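Local coordinates for protein francisella virulence factor (Francisella novicida, PDB 5EVG) that is of unknown molecular function but probably contributes to Francisella virulence, as a small single-chain alpha/beta domain, at residues Gly8-Lys13 with Lys69-His74; Gly42-Ser47 with Lys65-Leu70; Thr48-Glu53 with Ser94-Arg99. One frame throughout, in Å; residues are numbered along the deposited sequence.

Contact 1 of 3, residues Gly8-Lys13 with Lys69-His74; sequences GVYLPK and KLAAQH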
loop_
_atom_site.group_PDB
_atom_site.type_symbol
_atom_site.label_atom_id
_atom_site.label_comp_id
_atom_site.label_asym_id
_atom_site.label_seq_id
_atom_site.Cartn_x
_atom_site.Cartn_y
_atom_site.Cartn_z
ATOM N N GLY A 8 1.669 -1.936 8.845
ATOM C CA GLY A 8 1.754 -2.519 7.523
ATOM C C GLY A 8 2.128 -3.982 7.512
ATOM O O GLY A 8 2.986 -4.421 8.284
ATOM N N VAL A 9 1.481 -4.748 6.637
ATOM C CA VAL A 9 1.808 -6.151 6.433
ATOM C C VAL A 9 2.046 -6.368 4.947
ATOM O O VAL A 9 1.419 -5.719 4.104
ATOM C CB VAL A 9 0.699 -7.091 6.946
ATOM C CG1 VAL A 9 0.495 -6.903 8.436
ATOM C CG2 VAL A 9 -0.592 -6.826 6.209
ATOM N N TYR A 10 2.973 -7.254 4.627
ATOM C CA TYR A 10 3.173 -7.708 3.261
ATOM C C TYR A 10 2.825 -9.185 3.226
ATOM O O TYR A 10 3.310 -9.950 4.065
ATOM C CB TYR A 10 4.609 -7.465 2.794
ATOM C CG TYR A 10 4.843 -7.804 1.336
ATOM C CD1 TYR A 10 5.187 -9.091 0.953
ATOM C CD2 TYR A 10 4.726 -6.833 0.345
ATOM C CE1 TYR A 10 5.402 -9.411 -0.376
ATOM C CE2 TYR A 10 4.943 -7.145 -0.991
ATOM C CZ TYR A 10 5.286 -8.433 -1.344
ATOM O OH TYR A 10 5.507 -8.756 -2.669
ATOM N N LEU A 11 1.959 -9.573 2.287
ATOM C CA LEU A 11 1.468 -10.945 2.185
ATOM C C LEU A 11 1.995 -11.569 0.900
ATOM O O LEU A 11 1.402 -11.363 -0.173
ATOM C CB LEU A 11 -0.066 -10.972 2.194
ATOM C CG LEU A 11 -0.846 -10.381 3.366
ATOM C CD1 LEU A 11 -2.325 -10.369 3.048
ATOM C CD2 LEU A 11 -0.589 -11.155 4.635
ATOM N N PRO A 12 3.085 -12.343 0.940
ATOM C CA PRO A 12 3.648 -12.877 -0.306
ATOM C C PRO A 12 2.703 -13.890 -0.929
ATOM O O PRO A 12 2.044 -14.662 -0.230
ATOM C CB PRO A 12 4.961 -13.538 0.139
ATOM C CG PRO A 12 5.167 -13.113 1.572
ATOM C CD PRO A 12 3.798 -12.861 2.118
ATOM N N LYS A 13 2.626 -13.868 -2.258
ATOM C CA LYS A 13 1.833 -14.853 -2.976
ATOM C C LYS A 13 2.651 -16.073 -3.375
ATOM O O LYS A 13 2.074 -17.131 -3.633
ATOM C CB LYS A 13 1.195 -14.221 -4.222
ATOM C CG LYS A 13 0.126 -15.093 -4.884
ATOM C CD LYS A 13 -0.512 -14.438 -6.109
ATOM C CE LYS A 13 -1.585 -15.358 -6.713
ATOM N NZ LYS A 13 -2.278 -14.783 -7.909
ATOM N N LYS A 69 7.916 0.797 0.990
ATOM C CA LYS A 69 9.018 0.215 1.745
ATOM C C LYS A 69 8.885 -1.299 1.827
ATOM O O LYS A 69 9.856 -2.026 1.605
ATOM C CB LYS A 69 9.099 0.816 3.148
ATOM C CG LYS A 69 10.245 0.245 3.951
ATOM C CD LYS A 69 10.379 0.903 5.318
ATOM C CE LYS A 69 9.330 0.406 6.293
ATOM N NZ LYS A 69 9.554 0.952 7.672
ATOM N N LEU A 70 7.683 -1.794 2.157
ATOM C CA LEU A 70 7.474 -3.235 2.261
ATOM C C LEU A 70 7.611 -3.915 0.905
ATOM O O LEU A 70 8.185 -5.010 0.804
ATOM C CB LEU A 70 6.086 -3.524 2.845
ATOM C CG LEU A 70 5.879 -3.115 4.295
ATOM C CD1 LEU A 70 4.444 -3.355 4.736
ATOM C CD2 LEU A 70 6.869 -3.875 5.169
ATOM N N ALA A 71 7.063 -3.302 -0.146
ATOM C CA ALA A 71 7.177 -3.912 -1.470
ATOM C C ALA A 71 8.635 -3.975 -1.911
ATOM O O ALA A 71 9.101 -5.013 -2.406
ATOM C CB ALA A 71 6.336 -3.135 -2.480
ATOM N N ALA A 72 9.381 -2.886 -1.708
ATOM C CA ALA A 72 10.799 -2.885 -2.062
ATOM C C ALA A 72 11.574 -3.942 -1.278
ATOM O O ALA A 72 12.504 -4.562 -1.810
ATOM C CB ALA A 72 11.404 -1.494 -1.835
ATOM N N GLN A 73 11.208 -4.167 -0.011
ATOM C CA GLN A 73 11.893 -5.190 0.775
ATOM C C GLN A 73 11.679 -6.582 0.200
ATOM O O GLN A 73 12.559 -7.444 0.322
ATOM C CB GLN A 73 11.427 -5.138 2.230
ATOM C CG GLN A 73 12.018 -3.981 3.021
ATOM C CD GLN A 73 11.347 -3.775 4.379
ATOM O OE1 GLN A 73 10.486 -4.559 4.797
ATOM N NE2 GLN A 73 11.741 -2.709 5.070
ATOM N N HIS A 74 10.533 -6.822 -0.436
ATOM C CA HIS A 74 10.242 -8.113 -1.052
ATOM C C HIS A 74 10.594 -8.163 -2.535
ATOM O O HIS A 74 10.264 -9.149 -3.208
ATOM C CB HIS A 74 8.772 -8.474 -0.834
ATOM C CG HIS A 74 8.471 -8.858 0.575
ATOM N ND1 HIS A 74 8.206 -7.928 1.558
ATOM C CD2 HIS A 74 8.445 -10.066 1.182
ATOM C CE1 HIS A 74 8.010 -8.550 2.707
ATOM N NE2 HIS A 74 8.149 -9.848 2.506
#
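Tyr10 of the edge strand and His74, just past the end of the helix, lay their rings on each other in an offset stack, with centroids 3.7 Å apart and planes only 10° from parallel. A Tyr10 chi1 of -175° swings the ring away from its own backbone N, to the helix end. Tyr10 CD1 sits over the centre of the imidazole, while His74 ND1 lies over the phenol ring toward its rim. The side chains run past each other in opposite directions, and His74 CB makes a CH-pi contact over the Tyr10 ring, 3.8 Å from its centroid.

A hydrogen bond fixes the rotation of the imidazole: His74 ND1 donates to Leu70 O at 3.0 Å, nearly straight at 170° and within the plane of the ring. His74 N reaches that carbonyl from the other face, giving Leu70 O two donors.

In apolar packing, Tyr10 CB faces Leu70 CB at 4.2 Å, and Leu70 CD1 rests on the backbone of Gly8 and Val9, 3.7 Å from Gly8 C.

Strand 7-12, an outermost strand of its sheet, is thus joined by an aromatic stack to the C-terminal end of the helix packed on that sheet.

Contact 2 of 3, residues Gly42-Ser47 with Lys65-Leu70; sequences GQVRTS and KEAIKL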
loop_
_atom_site.group_PDB
_atom_site.type_symbol
_atom_site.label_atom_id
_atom_site.label_comp_id
_atom_site.label_asym_id
_atom_site.label_seq_id
_atom_site.Cartn_x
_atom_site.Cartn_y
_atom_site.Cartn_z
ATOM N N GLY A 42 2.218 -10.408 -4.558
ATOM C CA GLY A 42 1.888 -10.246 -3.159
ATOM C C GLY A 42 0.951 -9.077 -2.973
ATOM O O GLY A 42 0.735 -8.264 -3.877
ATOM N N GLN A 43 0.378 -9.019 -1.780
ATOM C CA GLN A 43 -0.483 -7.919 -1.382
ATOM C C GLN A 43 0.174 -7.144 -0.252
ATOM O O GLN A 43 1.020 -7.659 0.489
ATOM C CB GLN A 43 -1.867 -8.414 -0.939
ATOM C CG GLN A 43 -2.656 -9.081 -2.036
ATOM C CD GLN A 43 -4.082 -9.373 -1.625
ATOM O OE1 GLN A 43 -4.530 -8.948 -0.558
ATOM N NE2 GLN A 43 -4.803 -10.111 -2.466
ATOM N N VAL A 44 -0.221 -5.886 -0.135
ATOM C CA VAL A 44 0.295 -5.035 0.923
ATOM C C VAL A 44 -0.858 -4.209 1.475
ATOM O O VAL A 44 -1.681 -3.687 0.714
ATOM C CB VAL A 44 1.463 -4.159 0.424
ATOM C CG1 VAL A 44 1.028 -3.235 -0.694
ATOM C CG2 VAL A 44 2.072 -3.375 1.572
ATOM N N ARG A 45 -0.953 -4.149 2.798
ATOM C CA ARG A 45 -1.999 -3.406 3.483
ATOM C C ARG A 45 -1.319 -2.523 4.517
ATOM O O ARG A 45 -0.492 -3.014 5.292
ATOM C CB ARG A 45 -3.004 -4.342 4.160
ATOM C CG ARG A 45 -3.556 -5.439 3.241
ATOM C CD ARG A 45 -4.998 -5.769 3.582
ATOM N NE ARG A 45 -5.652 -6.495 2.495
ATOM C CZ ARG A 45 -6.945 -6.397 2.200
ATOM N NH1 ARG A 45 -7.725 -5.588 2.906
ATOM N NH2 ARG A 45 -7.457 -7.097 1.193
ATOM N N THR A 46 -1.639 -1.229 4.511
ATOM C CA THR A 46 -1.098 -0.292 5.495
ATOM C C THR A 46 -2.218 0.595 6.023
ATOM O O THR A 46 -3.270 0.735 5.389
ATOM C CB THR A 46 0.035 0.570 4.913
ATOM O OG1 THR A 46 -0.481 1.438 3.895
ATOM C CG2 THR A 46 1.129 -0.323 4.325
ATOM N N SER A 47 -1.993 1.183 7.204
ATOM C CA SER A 47 -3.049 1.910 7.890
ATOM C C SER A 47 -2.449 2.945 8.837
ATOM O O SER A 47 -1.405 2.705 9.448
ATOM C CB SER A 47 -3.941 0.941 8.677
ATOM O OG SER A 47 -4.968 1.625 9.356
ATOM N N LYS A 65 3.980 5.390 1.516
ATOM C CA LYS A 65 5.406 5.292 1.826
ATOM C C LYS A 65 5.726 3.965 2.497
ATOM O O LYS A 65 6.719 3.315 2.154
ATOM C CB LYS A 65 5.846 6.462 2.720
ATOM C CG LYS A 65 7.346 6.502 3.001
ATOM C CD LYS A 65 7.709 7.676 3.941
ATOM C CE LYS A 65 9.195 7.801 4.141
ATOM N NZ LYS A 65 9.484 8.975 5.026
ATOM N N GLU A 66 4.888 3.545 3.458
ATOM C CA GLU A 66 5.111 2.269 4.133
ATOM C C GLU A 66 4.895 1.105 3.170
ATOM O O GLU A 66 5.613 0.097 3.223
ATOM C CB GLU A 66 4.181 2.150 5.343
ATOM C CG GLU A 66 4.195 0.800 6.052
ATOM C CD GLU A 66 5.511 0.496 6.745
ATOM O OE1 GLU A 66 6.359 1.405 6.874
ATOM O OE2 GLU A 66 5.687 -0.657 7.180
ATOM N N ALA A 67 3.918 1.229 2.277
ATOM C CA ALA A 67 3.680 0.154 1.317
ATOM C C ALA A 67 4.832 0.023 0.331
ATOM O O ALA A 67 5.216 -1.094 -0.034
ATOM C CB ALA A 67 2.361 0.382 0.583
ATOM N N ILE A 68 5.384 1.147 -0.125
ATOM C CA ILE A 68 6.543 1.080 -1.015
ATOM C C ILE A 68 7.733 0.459 -0.292
ATOM O O ILE A 68 8.471 -0.356 -0.865
ATOM C CB ILE A 68 6.860 2.482 -1.567
ATOM C CG1 ILE A 68 5.725 2.916 -2.512
ATOM C CG2 ILE A 68 8.264 2.534 -2.219
ATOM C CD1 ILE A 68 5.755 4.406 -2.866
ATOM N N LYS A 69 7.916 0.797 0.990
ATOM C CA LYS A 69 9.018 0.215 1.745
ATOM C C LYS A 69 8.885 -1.299 1.827
ATOM O O LYS A 69 9.856 -2.026 1.605
ATOM C CB LYS A 69 9.099 0.816 3.148
ATOM C CG LYS A 69 10.245 0.245 3.951
ATOM C CD LYS A 69 10.379 0.903 5.318
ATOM C CE LYS A 69 9.330 0.406 6.293
ATOM N NZ LYS A 69 9.554 0.952 7.672
ATOM N N LEU A 70 7.683 -1.794 2.157
ATOM C CA LEU A 70 7.474 -3.235 2.261
ATOM C C LEU A 70 7.611 -3.915 0.905
ATOM O O LEU A 70 8.185 -5.010 0.804
ATOM C CB LEU A 70 6.086 -3.524 2.845
ATOM C CG LEU A 70 5.879 -3.115 4.295
ATOM C CD1 LEU A 70 4.444 -3.355 4.736
ATOM C CD2 LEU A 70 6.869 -3.875 5.169
#
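Thr46 and Val44, two residues apart on strand 42-49, turn the same way and meet Ala67 on helix 56-73, the helix-on-sheet packing of a two-layer alpha/beta fold. Over these segments the axes approach to 8.1 Å, and their N-to-C directions make an angle of 146°. Between residues 42-47 and 65-70 there is no hydrogen bond; apolar groups make the contact.

Thr46 brings its methyl to the helix. CG2 touches Glu66 CG at 3.7 Å and Ala67 N at 3.8 Å, so it bears on both a side chain and the helix backbone. The first torsion (chi1 66°) sets OG1 between the backbone N and the carbonyl carbon and leaves CG2 anti to the carbonyl carbon. The hydroxyl is satisfied by a hydrogen bond with Asn63 O, about one turn before Ala67 and just ahead of the helical segment, and the residue therefore holds the helix through both of its branches.

Glu66 presents only the aliphatic part of its chain to Thr46. A bend at chi2 (67°) turns the carboxylate aside, where OE1 makes a long, weak ion pair with Lys69 NZ.

Val44 offers both methyls to Ala67, with CG2 the closer. Ile79 of strand 78-84 touches both Val44 and Ala67, extending this apolar layer across the sheet. The short side chain of Ala67 lets the helix sit close to the strand: its CA comes as near to Val44 CG2 as its own CB does, each at 3.9 Å. Ala67 CB also meets the Thr46 methyl at 4.0 Å, while on the next turn of the helix Leu70 CD1 reaches Val44 CG2, likewise at 4.0 Å.

Contact 3 of 3, residues Thr48-Glu53 with Ser94-Arg99; sequences THVSNE and SSVQLR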
loop_
_atom_site.group_PDB
_atom_site.type_symbol
_atom_site.label_atom_id
_atom_site.label_comp_id
_atom_site.label_asym_id
_atom_site.label_seq_id
_atom_site.Cartn_x
_atom_site.Cartn_y
_atom_site.Cartn_z
ATOM N N THR A 48 -3.144 4.086 8.971
ATOM C CA THR A 48 -2.814 5.145 9.926
ATOM C C THR A 48 -4.106 5.764 10.450
ATOM O O THR A 48 -5.034 6.026 9.673
ATOM C CB THR A 48 -1.949 6.251 9.291
ATOM O OG1 THR A 48 -0.859 5.658 8.583
ATOM C CG2 THR A 48 -1.374 7.188 10.368
ATOM N N HIS A 49 -4.162 5.987 11.761
ATOM C CA HIS A 49 -5.319 6.642 12.354
ATOM C C HIS A 49 -5.449 8.072 11.836
ATOM O O HIS A 49 -4.459 8.741 11.537
ATOM C CB HIS A 49 -5.212 6.649 13.878
ATOM C CG HIS A 49 -6.280 7.458 14.543
ATOM N ND1 HIS A 49 -7.555 6.979 14.743
ATOM C CD2 HIS A 49 -6.276 8.729 15.008
ATOM C CE1 HIS A 49 -8.286 7.912 15.329
ATOM N NE2 HIS A 49 -7.535 8.985 15.496
ATOM N N VAL A 50 -6.689 8.548 11.747
ATOM C CA VAL A 50 -6.982 9.886 11.249
ATOM C C VAL A 50 -7.967 10.563 12.197
ATOM O O VAL A 50 -8.945 9.947 12.640
ATOM C CB VAL A 50 -7.525 9.841 9.802
ATOM C CG1 VAL A 50 -8.750 8.944 9.687
ATOM C CG2 VAL A 50 -7.815 11.238 9.295
ATOM N N SER A 51 -7.696 11.824 12.531
ATOM C CA SER A 51 -8.614 12.606 13.351
ATOM C C SER A 51 -9.112 13.869 12.663
ATOM O O SER A 51 -9.920 14.595 13.255
ATOM C CB SER A 51 -7.965 12.966 14.699
ATOM O OG SER A 51 -6.555 12.834 14.671
ATOM N N ASN A 52 -8.682 14.140 11.430
ATOM C CA ASN A 52 -9.096 15.341 10.717
ATOM C C ASN A 52 -9.122 15.052 9.225
ATOM O O ASN A 52 -8.198 14.432 8.692
ATOM C CB ASN A 52 -8.159 16.524 11.015
ATOM C CG ASN A 52 -8.753 17.866 10.607
ATOM O OD1 ASN A 52 -9.573 17.941 9.692
ATOM N ND2 ASN A 52 -8.338 18.937 11.294
ATOM N N GLU A 53 -10.183 15.515 8.558
ATOM C CA GLU A 53 -10.328 15.273 7.124
ATOM C C GLU A 53 -9.236 15.962 6.318
ATOM O O GLU A 53 -8.857 15.480 5.243
ATOM C CB GLU A 53 -11.698 15.752 6.643
ATOM C CG GLU A 53 -12.879 14.935 7.144
ATOM C CD GLU A 53 -14.194 15.397 6.530
ATOM O OE1 GLU A 53 -14.156 16.056 5.465
ATOM O OE2 GLU A 53 -15.263 15.112 7.110
ATOM N N SER A 94 -11.193 5.805 13.511
ATOM C CA SER A 94 -11.088 6.107 12.093
ATOM C C SER A 94 -9.648 5.964 11.620
ATOM O O SER A 94 -8.694 6.328 12.319
ATOM C CB SER A 94 -11.591 7.521 11.812
ATOM O OG SER A 94 -12.932 7.678 12.255
ATOM N N SER A 95 -9.496 5.440 10.417
ATOM C CA SER A 95 -8.172 5.300 9.844
ATOM C C SER A 95 -8.285 5.490 8.344
ATOM O O SER A 95 -9.326 5.198 7.744
ATOM C CB SER A 95 -7.558 3.939 10.192
ATOM O OG SER A 95 -8.199 2.898 9.470
ATOM N N VAL A 96 -7.222 6.026 7.750
ATOM C CA VAL A 96 -7.021 5.941 6.309
ATOM C C VAL A 96 -6.257 4.652 6.050
ATOM O O VAL A 96 -5.178 4.434 6.621
ATOM C CB VAL A 96 -6.255 7.155 5.759
ATOM C CG1 VAL A 96 -6.072 7.001 4.241
ATOM C CG2 VAL A 96 -6.986 8.456 6.094
ATOM N N GLN A 97 -6.823 3.788 5.215
ATOM C CA GLN A 97 -6.237 2.492 4.925
ATOM C C GLN A 97 -5.728 2.457 3.490
ATOM O O GLN A 97 -6.127 3.254 2.646
ATOM C CB GLN A 97 -7.259 1.372 5.135
ATOM C CG GLN A 97 -7.715 1.193 6.574
ATOM C CD GLN A 97 -8.689 0.037 6.697
ATOM O OE1 GLN A 97 -8.363 -1.002 7.270
ATOM N NE2 GLN A 97 -9.888 0.209 6.150
ATOM N N LEU A 98 -4.820 1.538 3.228
ATOM C CA LEU A 98 -4.314 1.350 1.879
ATOM C C LEU A 98 -4.341 -0.134 1.571
ATOM O O LEU A 98 -3.921 -0.952 2.396
ATOM C CB LEU A 98 -2.880 1.918 1.726
ATOM C CG LEU A 98 -2.220 1.702 0.355
ATOM C CD1 LEU A 98 -1.203 2.803 0.125
ATOM C CD2 LEU A 98 -1.534 0.347 0.259
ATOM N N ARG A 99 -4.806 -0.482 0.366
ATOM C CA ARG A 99 -4.777 -1.851 -0.140
ATOM C C ARG A 99 -4.036 -1.845 -1.469
ATOM O O ARG A 99 -4.412 -1.103 -2.383
ATOM C CB ARG A 99 -6.193 -2.411 -0.313
ATOM C CG ARG A 99 -6.242 -3.804 -0.928
ATOM C CD ARG A 99 -7.628 -4.466 -0.782
ATOM N NE ARG A 99 -8.680 -3.768 -1.518
ATOM C CZ ARG A 99 -8.980 -3.994 -2.792
ATOM N NH1 ARG A 99 -8.313 -4.904 -3.487
ATOM N NH2 ARG A 99 -9.956 -3.311 -3.372
#
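Thr48 and Val96 form a hydrogen-bonded antiparallel pair, where strands 42-49 and 95-103 lie side by side in the mixed sheet. Both bonds of the pair are present: Thr48 N donates to Val96 O at 3.1 Å, and Val96 N returns to Thr48 O at 2.9 Å, the latter markedly bent at 138°. The neighbouring His49 and Ser95 are a non-hydrogen-bonded pair drawn together to 4.0 Å between their CA atoms, with diverging side chains.

Beyond the strand end a third backbone bond continues the pairing, Val50 N to Ser94 O at 3.0 Å. Its donor stands 45° out of the carbonyl plane, as the chain begins to turn away. His49 CA adds a CA-H...O contact to the same oxygen, 3.4 Å away.

Val50 packs beside the start of strand 95-103. A chi1 of 56° tucks CG1 in over its own backbone, where it meets the Ser94-Ser95 peptide, while Val50 CB packs on Val96 CG2 at 4.0 Å.

The next shell holds these pieces in place. Leu59 of helix 56-73 touches Thr48 and Val50, Pro86 touches Val50 and Ser94, and the hydroxyls of Thr48 and Ser94 hydrogen-bond to Thr6 OG1 and Asn91 N, respectively. Val50 O, buried by the contact, has no polar partner in the model; Ser94 CB lies 3.7 Å from it.

The three contacts show how one helix and one sheet can organise a small domain. Contacts 1 and 2 have centres about 6 Å apart and share Lys69 and Leu70 of helix 56-73; their strands, 7-12 and 42-49, are neighbours joined by backbone hydrogen bonds. Contact 3 lies about 15 Å from contact 2, centre to centre, on the continuation of strand 42-49 and its other neighbour, 95-103. Contacts 1 and 3, about 20 Å apart between centres, fall on opposite sides of the chain's centre. Along the sequence, contact 3 crosses both others, its segments alternating with theirs, so residues distant in sequence are brought together in one compact unit.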